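Local coordinates for protein tryptophan synthase alpha-subunit (Pyrococcus furiosus, PDB 1GEQ) that performs the aldol cleavage of indoleglycerol phosphate to indole and glyceraldehyde 3-phosphate in the last stage of tryptophan biosynthesis, at residues 14-19 / 225-230; 25-30 / 233-238; 121-126 / 153-158. All blocks are in the same frame, centred on the assembly; numbering follows the deposited sequence.

In the fold
All three contacts lie in one eight-stranded TIM barrel and join its helices or the loop leading into one. Contacts 1 and 2 close the ring where the first strand-helix unit meets the last: both use helix 18-28 or the loop before it, against helices 221-230 and 235-246, and Ile226 packs on Phe237 between them. Contact 3 lies on the opposite side of the chain's centre, between helices 122-132 and 146-155, its centre about 32 Å from theirs. Contact 1 is buried and mixes apolar touch with a bridging water, whereas contacts 2 and 3, both partly buried, are apolar, with methyls and leucine (Leu28 also resting on backbone) in contact 2 and a single methionine in contact 3.

Contact 1 of 3, residues 14-19 / 225-230; sequences GDPDKQ and KIIGEK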
loop_
_atom_site.group_PDB
_atom_site.type_symbol
_atom_site.label_atom_id
_atom_site.label_comp_id
_atom_site.label_asym_id
_atom_site.label_seq_id
_atom_site.Cartn_x
_atom_site.Cartn_y
_atom_site.Cartn_z
ATOM N N GLY A 14 10.205 8.770 2.393
ATOM C CA GLY A 14 11.252 9.361 3.214
ATOM C C GLY A 14 12.179 8.390 3.916
ATOM O O GLY A 14 12.927 8.784 4.812
ATOM N N ASP A 15 12.148 7.123 3.515
ATOM C CA ASP A 15 13.004 6.102 4.124
ATOM C C ASP A 15 14.052 5.616 3.121
ATOM O O ASP A 15 13.730 4.844 2.217
ATOM C CB ASP A 15 12.144 4.916 4.586
ATOM C CG ASP A 15 12.963 3.793 5.202
ATOM O OD1 ASP A 15 12.424 2.674 5.324
ATOM O OD2 ASP A 15 14.133 4.019 5.574
ATOM N N PRO A 16 15.323 6.031 3.276
ATOM C CA PRO A 16 15.936 6.917 4.279
ATOM C C PRO A 16 15.730 8.417 4.050
ATOM O O PRO A 16 15.919 9.222 4.965
ATOM C CB PRO A 16 17.409 6.536 4.202
ATOM C CG PRO A 16 17.586 6.329 2.735
ATOM C CD PRO A 16 16.369 5.472 2.395
ATOM N N ASP A 17 15.378 8.793 2.825
ATOM C CA ASP A 17 15.140 10.194 2.485
ATOM C C ASP A 17 14.244 10.282 1.248
ATOM O O ASP A 17 14.111 9.311 0.510
ATOM C CB ASP A 17 16.478 10.933 2.274
ATOM C CG ASP A 17 17.421 10.206 1.337
ATOM O OD1 ASP A 17 17.153 10.162 0.121
ATOM O OD2 ASP A 17 18.440 9.673 1.822
ATOM N N LYS A 18 13.630 11.442 1.021
ATOM C CA LYS A 18 12.714 11.601 -0.107
ATOM C C LYS A 18 13.318 11.326 -1.479
ATOM O O LYS A 18 12.624 10.837 -2.373
ATOM C CB LYS A 18 12.080 12.997 -0.093
ATOM C CG LYS A 18 13.023 14.134 -0.435
ATOM C CD LYS A 18 12.263 15.454 -0.530
ATOM C CE LYS A 18 13.165 16.550 -1.081
ATOM N NZ LYS A 18 12.454 17.850 -1.191
ATOM N N GLN A 19 14.601 11.630 -1.647
ATOM C CA GLN A 19 15.257 11.396 -2.926
ATOM C C GLN A 19 15.474 9.906 -3.176
ATOM O O GLN A 19 15.310 9.421 -4.296
ATOM C CB GLN A 19 16.602 12.125 -2.984
ATOM C CG GLN A 19 17.255 12.062 -4.351
ATOM C CD GLN A 19 16.430 12.767 -5.417
ATOM O OE1 GLN A 19 16.180 12.220 -6.494
ATOM N NE2 GLN A 19 16.004 13.991 -5.119
ATOM N N LYS A 225 12.849 -4.136 4.528
ATOM C CA LYS A 225 13.914 -4.734 5.330
ATOM C C LYS A 225 15.259 -4.483 4.650
ATOM O O LYS A 225 16.266 -4.231 5.308
ATOM C CB LYS A 225 13.696 -6.242 5.473
ATOM C CG LYS A 225 14.958 -6.999 5.846
ATOM C CD LYS A 225 14.715 -8.498 5.877
ATOM C CE LYS A 225 16.027 -9.266 5.891
ATOM N NZ LYS A 225 16.794 -9.052 4.625
ATOM N N ILE A 226 15.268 -4.564 3.325
ATOM C CA ILE A 226 16.481 -4.333 2.555
ATOM C C ILE A 226 16.877 -2.873 2.683
ATOM O O ILE A 226 18.047 -2.554 2.890
ATOM C CB ILE A 226 16.258 -4.703 1.066
ATOM C CG1 ILE A 226 15.982 -6.208 0.957
ATOM C CG2 ILE A 226 17.482 -4.316 0.226
ATOM C CD1 ILE A 226 15.683 -6.688 -0.451
ATOM N N ILE A 227 15.899 -1.979 2.593
ATOM C CA ILE A 227 16.186 -0.560 2.706
ATOM C C ILE A 227 16.773 -0.210 4.078
ATOM O O ILE A 227 17.723 0.565 4.170
ATOM C CB ILE A 227 14.919 0.280 2.439
ATOM C CG1 ILE A 227 14.515 0.120 0.966
ATOM C CG2 ILE A 227 15.168 1.753 2.791
ATOM C CD1 ILE A 227 13.231 0.835 0.578
ATOM N N GLY A 228 16.218 -0.782 5.140
ATOM C CA GLY A 228 16.743 -0.497 6.463
ATOM C C GLY A 228 18.168 -1.006 6.621
ATOM O O GLY A 228 18.925 -0.533 7.467
ATOM N N GLU A 229 18.536 -1.974 5.793
ATOM C CA GLU A 229 19.867 -2.556 5.848
ATOM C C GLU A 229 20.884 -1.883 4.924
ATOM O O GLU A 229 22.027 -1.674 5.318
ATOM C CB GLU A 229 19.783 -4.042 5.509
ATOM C CG GLU A 229 21.108 -4.775 5.564
ATOM C CD GLU A 229 20.980 -6.204 5.085
ATOM O OE1 GLU A 229 22.013 -6.898 4.984
ATOM O OE2 GLU A 229 19.838 -6.633 4.806
ATOM N N LYS A 230 20.464 -1.549 3.705
ATOM C CA LYS A 230 21.346 -0.930 2.715
ATOM C C LYS A 230 21.174 0.574 2.552
ATOM O O LYS A 230 21.990 1.231 1.903
ATOM C CB LYS A 230 21.141 -1.592 1.352
ATOM C CG LYS A 230 21.344 -3.092 1.339
ATOM C CD LYS A 230 22.793 -3.459 1.601
ATOM C CE LYS A 230 23.015 -4.950 1.416
ATOM N NZ LYS A 230 24.461 -5.293 1.498
HETATM O O HOH W 1 16.853 3.225 5.230
#
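Ile227 presses its CG2 methyl against Asp15, overlapping both the backbone carbonyl and the carboxylate. The methyl comes to 3.5 Å from the Asp15 O and to 3.7 Å from its OD2. The carboxyl carbon and OD1 of Asp15 are scarcely farther off, so Ile227 rests against the whole acid group and not one oxygen. Asp15 extends to this meeting with CG anti to its backbone nitrogen (chi1 179°). Next to it, Pro16, which follows a cis peptide bond, offers CD at 3.9 Å from the same Ile227 CG2, the two side chains crossing at about a right angle.

The polar link is indirect. A carboxylate oxygen and a helix carbonyl are both acceptors, and a water resolves this by donating to each: 2.9 Å to Asp15 OD2 and 3.0 Å to Ile227 O. The other oxygen of the buried carboxylate, OD1, forms a salt bridge with Arg57, which probably balances its charge and fixes its rotation.

Asp15 and Pro16 belong to the loop that runs from strand 6-12 into helix 18-28, while Ile227 stands on helix 221-230, just after the eighth strand of the TIM barrel. Phe24 of helix 18-28 touches both Pro16 and Ile227, and Leu238 of helix 235-246 covers Ile227 as well, placing the contact where the first and last units of the barrel meet.

Contact 2 of 3, residues 25-30 / 233-238; sequences LLALDE and EATEFL
Ala27 and Leu28 of helix 18-28 pack on Thr235 and Leu238 of helix 235-246, joining the first and last helices of the TIM barrel where its ring closes. The interface is apolar, side chain on side chain at two places and side chain on backbone at one.

The first place is methyl against methyl. Ala27 points its CB at the other helix and meets Thr235 CG2 at 3.6 Å, with the backbones near enough that the CA atoms of Ala27 and Thr235 are 6.8 Å apart. Thr235 presents this branch because CG2 lies anti to the backbone nitrogen, which leaves the hydroxyl turned aside: OG1 is 5.4 Å from the CB of Ala27. The small alanine side chain probably allows this close approach.

Around these pairs, Phe24, one turn earlier on helix 18-28, touches Thr235 and Leu238, and Leu28 leans on Pro9 of strand 6-12, so the packing runs inward to the barrel wall. The Leu28 side chain is about 10 Å from that of the active-site Glu36.

The touch on backbone also belongs to Leu28. It does not aim directly across, but its CD2 branch swings over and settles on the main chain of Leu238, 3.9 Å from the carbonyl O, in van der Waals contact. The same CD2 of Leu28 also packs on the CB of Leu238, at 4.0 Å.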
loop_
_atom_site.group_PDB
_atom_site.type_symbol
_atom_site.label_atom_id
_atom_site.label_comp_id
_atom_site.label_asym_id
_atom_site.label_seq_id
_atom_site.Cartn_x
_atom_site.Cartn_y
_atom_site.Cartn_z
ATOM N N LEU A 25 11.410 3.960 -6.402
ATOM C CA LEU A 25 10.206 3.834 -7.221
ATOM C C LEU A 25 10.526 3.692 -8.708
ATOM O O LEU A 25 9.971 2.830 -9.399
ATOM C CB LEU A 25 9.289 5.044 -7.004
ATOM C CG LEU A 25 8.642 5.199 -5.622
ATOM C CD1 LEU A 25 7.794 6.456 -5.598
ATOM C CD2 LEU A 25 7.806 3.975 -5.306
ATOM N N LEU A 26 11.419 4.541 -9.203
ATOM C CA LEU A 26 11.804 4.498 -10.609
ATOM C C LEU A 26 12.463 3.167 -10.961
ATOM O O LEU A 26 12.283 2.648 -12.060
ATOM C CB LEU A 26 12.749 5.667 -10.917
ATOM C CG LEU A 26 12.058 7.034 -10.859
ATOM C CD1 LEU A 26 13.083 8.158 -10.843
ATOM C CD2 LEU A 26 11.130 7.168 -12.055
ATOM N N ALA A 27 13.216 2.600 -10.026
ATOM C CA ALA A 27 13.872 1.327 -10.286
ATOM C C ALA A 27 12.913 0.133 -10.274
ATOM O O ALA A 27 13.129 -0.845 -10.994
ATOM C CB ALA A 27 14.993 1.101 -9.276
ATOM N N LEU A 28 11.862 0.199 -9.459
ATOM C CA LEU A 28 10.909 -0.910 -9.373
ATOM C C LEU A 28 9.718 -0.783 -10.322
ATOM O O LEU A 28 8.969 -1.744 -10.524
ATOM C CB LEU A 28 10.374 -1.040 -7.943
ATOM C CG LEU A 28 11.378 -1.348 -6.828
ATOM C CD1 LEU A 28 10.672 -1.329 -5.475
ATOM C CD2 LEU A 28 12.019 -2.699 -7.082
ATOM N N ASP A 29 9.544 0.396 -10.902
ATOM C CA ASP A 29 8.418 0.637 -11.793
ATOM C C ASP A 29 8.193 -0.403 -12.897
ATOM O O ASP A 29 7.061 -0.812 -13.129
ATOM C CB ASP A 29 8.540 2.017 -12.432
ATOM C CG ASP A 29 7.230 2.493 -13.032
ATOM O OD1 ASP A 29 7.261 3.262 -14.011
ATOM O OD2 ASP A 29 6.165 2.094 -12.512
ATOM N N GLU A 30 9.257 -0.840 -13.566
ATOM C CA GLU A 30 9.094 -1.811 -14.648
ATOM C C GLU A 30 8.560 -3.172 -14.210
ATOM O O GLU A 30 8.165 -3.976 -15.050
ATOM C CB GLU A 30 10.407 -2.018 -15.408
ATOM C CG GLU A 30 11.538 -2.581 -14.578
ATOM C CD GLU A 30 12.699 -3.058 -15.439
ATOM O OE1 GLU A 30 13.863 -2.750 -15.102
ATOM O OE2 GLU A 30 12.444 -3.746 -16.448
ATOM N N GLU A 233 21.770 2.783 -0.744
ATOM C CA GLU A 233 22.340 1.817 -1.687
ATOM C C GLU A 233 21.486 0.559 -1.888
ATOM O O GLU A 233 21.977 -0.459 -2.375
ATOM C CB GLU A 233 23.721 1.383 -1.198
ATOM C CG GLU A 233 24.785 2.462 -1.231
ATOM C CD GLU A 233 25.234 2.788 -2.641
ATOM O OE1 GLU A 233 24.608 3.655 -3.288
ATOM O OE2 GLU A 233 26.210 2.160 -3.106
ATOM N N ALA A 234 20.214 0.631 -1.523
ATOM C CA ALA A 234 19.312 -0.514 -1.632
ATOM C C ALA A 234 18.804 -0.834 -3.040
ATOM O O ALA A 234 18.468 -1.982 -3.345
ATOM C CB ALA A 234 18.121 -0.304 -0.684
ATOM N N THR A 235 18.768 0.183 -3.892
ATOM C CA THR A 235 18.265 0.053 -5.259
ATOM C C THR A 235 18.497 -1.281 -5.968
ATOM O O THR A 235 17.545 -1.986 -6.307
ATOM C CB THR A 235 18.830 1.172 -6.142
ATOM O OG1 THR A 235 18.643 2.429 -5.485
ATOM C CG2 THR A 235 18.105 1.214 -7.480
ATOM N N GLU A 236 19.755 -1.629 -6.200
ATOM C CA GLU A 236 20.072 -2.868 -6.902
ATOM C C GLU A 236 19.552 -4.111 -6.185
ATOM O O GLU A 236 19.121 -5.071 -6.825
ATOM C CB GLU A 236 21.583 -2.990 -7.100
ATOM C CG GLU A 236 22.286 -1.661 -7.337
ATOM C CD GLU A 236 22.330 -0.800 -6.079
ATOM O OE1 GLU A 236 21.791 0.326 -6.095
ATOM O OE2 GLU A 236 22.904 -1.256 -5.069
ATOM N N PHE A 237 19.592 -4.107 -4.857
ATOM C CA PHE A 237 19.121 -5.264 -4.118
ATOM C C PHE A 237 17.596 -5.374 -4.159
ATOM O O PHE A 237 17.049 -6.470 -4.072
ATOM C CB PHE A 237 19.631 -5.226 -2.675
ATOM C CG PHE A 237 21.136 -5.121 -2.571
ATOM C CD1 PHE A 237 21.752 -3.880 -2.429
ATOM C CD2 PHE A 237 21.935 -6.258 -2.669
ATOM C CE1 PHE A 237 23.142 -3.775 -2.384
ATOM C CE2 PHE A 237 23.329 -6.161 -2.624
ATOM C CZ PHE A 237 23.930 -4.917 -2.483
ATOM N N LEU A 238 16.913 -4.241 -4.282
ATOM C CA LEU A 238 15.455 -4.242 -4.365
ATOM C C LEU A 238 15.027 -4.899 -5.679
ATOM O O LEU A 238 14.120 -5.730 -5.700
ATOM C CB LEU A 238 14.913 -2.806 -4.296
ATOM C CG LEU A 238 15.088 -2.060 -2.966
ATOM C CD1 LEU A 238 14.658 -0.601 -3.118
ATOM C CD2 LEU A 238 14.282 -2.758 -1.875
#

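Contact 3 of 3, residues 121-126 / 153-158; sequences HAKEFT and DDMTTG
Met155 reaches from the last turn of helix 146-155 across to helix 122-132, where Ala122, Lys123 and Thr126 receive it along one face. The two helices are neighbours on the outside of the TIM barrel, following strands 135-140 and 111-114 respectively, and Met155 supplies all the side-chain contact from its segment.

Met155 lies across Thr126 at about a right angle. The base of the methionine does the touching here: its CB sits 4.1 Å from the CG2 of Thr126, which also approaches the carbonyl O of Met155. Farther out, SD of Met155 lies 4.2 Å from the CB of Ala122; the chain bends at its last torsion (chi3 -66°), so that CE turns alongside Ala122 at a similar distance. The solvent-exposed Lys123 brings its CE to 4.2 Å from the SD of Met155, so the aliphatic part of the lysine borders the sulfur. Phe138 of strand 135-140 touches both Thr126 and Met155, linking the helix contact to the barrel wall; Thr136 of the same strand bonds to Met155 O through its hydroxyl.

The two branches of Thr126 have separate tasks, the methyl packing across on Met155 and the hydroxyl turning back to its own helix. A serine here, lacking CG2, would probably open a gap beside the CB and carbonyl of Met155 and give that side chain more room to shift. The hydroxyl lies between the backbone nitrogen and the carbonyl carbon, within reach of the preceding turn: Thr126 OG1 donates to Lys123 O over 2.7 Å. It meets the C=O at 118°, tilted 31° out of the carbonyl plane.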
loop_
_atom_site.group_PDB
_atom_site.type_symbol
_atom_site.label_atom_id
_atom_site.label_comp_id
_atom_site.label_asym_id
_atom_site.label_seq_id
_atom_site.Cartn_x
_atom_site.Cartn_y
_atom_site.Cartn_z
ATOM N N HIS A 121 -17.037 7.464 9.900
ATOM C CA HIS A 121 -16.532 8.546 9.063
ATOM C C HIS A 121 -16.329 8.013 7.653
ATOM O O HIS A 121 -16.143 8.780 6.707
ATOM C CB HIS A 121 -15.202 9.065 9.617
ATOM C CG HIS A 121 -15.354 10.007 10.772
ATOM N ND1 HIS A 121 -14.307 10.329 11.607
ATOM C CD2 HIS A 121 -16.418 10.718 11.209
ATOM C CE1 HIS A 121 -14.724 11.196 12.518
ATOM N NE2 HIS A 121 -16.002 11.449 12.296
ATOM N N ALA A 122 -16.378 6.691 7.526
ATOM C CA ALA A 122 -16.191 6.024 6.243
ATOM C C ALA A 122 -17.116 6.561 5.154
ATOM O O ALA A 122 -16.669 6.850 4.042
ATOM C CB ALA A 122 -16.394 4.524 6.410
ATOM N N LYS A 123 -18.398 6.695 5.475
ATOM C CA LYS A 123 -19.374 7.195 4.511
ATOM C C LYS A 123 -19.018 8.591 4.014
ATOM O O LYS A 123 -18.983 8.836 2.808
ATOM C CB LYS A 123 -20.771 7.203 5.135
ATOM C CG LYS A 123 -21.356 5.816 5.329
ATOM C CD LYS A 123 -21.661 5.174 3.986
ATOM C CE LYS A 123 -22.176 3.751 4.136
ATOM N NZ LYS A 123 -22.568 3.180 2.811
ATOM N N GLU A 124 -18.756 9.500 4.947
ATOM C CA GLU A 124 -18.395 10.870 4.603
ATOM C C GLU A 124 -17.140 10.857 3.742
ATOM O O GLU A 124 -17.077 11.501 2.695
ATOM C CB GLU A 124 -18.119 11.674 5.871
ATOM C CG GLU A 124 -17.722 13.113 5.617
ATOM C CD GLU A 124 -17.087 13.765 6.829
ATOM O OE1 GLU A 124 -15.959 13.369 7.200
ATOM O OE2 GLU A 124 -17.714 14.670 7.414
ATOM N N PHE A 125 -16.140 10.114 4.201
ATOM C CA PHE A 125 -14.876 10.014 3.490
ATOM C C PHE A 125 -15.045 9.555 2.045
ATOM O O PHE A 125 -14.526 10.185 1.123
ATOM C CB PHE A 125 -13.936 9.054 4.219
ATOM C CG PHE A 125 -12.568 8.994 3.618
ATOM C CD1 PHE A 125 -11.685 10.061 3.761
ATOM C CD2 PHE A 125 -12.185 7.903 2.848
ATOM C CE1 PHE A 125 -10.440 10.037 3.147
ATOM C CE2 PHE A 125 -10.942 7.873 2.227
ATOM C CZ PHE A 125 -10.070 8.944 2.376
ATOM N N THR A 126 -15.766 8.453 1.850
ATOM C CA THR A 126 -15.984 7.910 0.510
ATOM C C THR A 126 -16.682 8.911 -0.401
ATOM O O THR A 126 -16.454 8.932 -1.613
ATOM C CB THR A 126 -16.834 6.618 0.557
ATOM O OG1 THR A 126 -18.112 6.903 1.138
ATOM C CG2 THR A 126 -16.133 5.554 1.382
ATOM N N ASP A 153 -16.578 -3.961 0.401
ATOM C CA ASP A 153 -16.533 -4.089 -1.052
ATOM C C ASP A 153 -17.441 -3.055 -1.730
ATOM O O ASP A 153 -17.081 -2.503 -2.768
ATOM C CB ASP A 153 -16.946 -5.506 -1.486
ATOM C CG ASP A 153 -16.751 -5.740 -2.987
ATOM O OD1 ASP A 153 -17.732 -6.096 -3.676
ATOM O OD2 ASP A 153 -15.613 -5.564 -3.470
ATOM N N ASP A 154 -18.610 -2.792 -1.145
ATOM C CA ASP A 154 -19.540 -1.820 -1.728
ATOM C C ASP A 154 -19.038 -0.377 -1.670
ATOM O O ASP A 154 -19.420 0.443 -2.500
ATOM C CB ASP A 154 -20.911 -1.880 -1.048
ATOM C CG ASP A 154 -21.680 -3.150 -1.374
ATOM O OD1 ASP A 154 -21.434 -3.752 -2.439
ATOM O OD2 ASP A 154 -22.542 -3.535 -0.564
ATOM N N MET A 155 -18.196 -0.058 -0.696
ATOM C CA MET A 155 -17.679 1.303 -0.587
ATOM C C MET A 155 -16.360 1.458 -1.340
ATOM O O MET A 155 -15.879 2.570 -1.539
ATOM C CB MET A 155 -17.445 1.678 0.880
ATOM C CG MET A 155 -18.669 1.631 1.762
ATOM S SD MET A 155 -18.279 2.313 3.380
ATOM C CE MET A 155 -17.095 1.099 3.998
ATOM N N THR A 156 -15.776 0.340 -1.753
ATOM C CA THR A 156 -14.492 0.371 -2.444
ATOM C C THR A 156 -14.563 0.662 -3.939
ATOM O O THR A 156 -15.309 0.013 -4.667
ATOM C CB THR A 156 -13.751 -0.968 -2.260
ATOM O OG1 THR A 156 -13.493 -1.186 -0.865
ATOM C CG2 THR A 156 -12.448 -0.958 -3.051
ATOM N N THR A 157 -13.762 1.628 -4.392
ATOM C CA THR A 157 -13.718 1.961 -5.809
ATOM C C THR A 157 -12.342 1.634 -6.399
ATOM O O THR A 157 -12.172 1.629 -7.620
ATOM C CB THR A 157 -14.071 3.464 -6.077
ATOM O OG1 THR A 157 -13.147 4.320 -5.393
ATOM C CG2 THR A 157 -15.496 3.778 -5.593
ATOM N N GLY A 158 -11.363 1.354 -5.532
ATOM C CA GLY A 158 -10.022 1.019 -5.996
ATOM C C GLY A 158 -9.807 -0.489 -5.977
ATOM O O GLY A 158 -9.820 -1.137 -7.026
#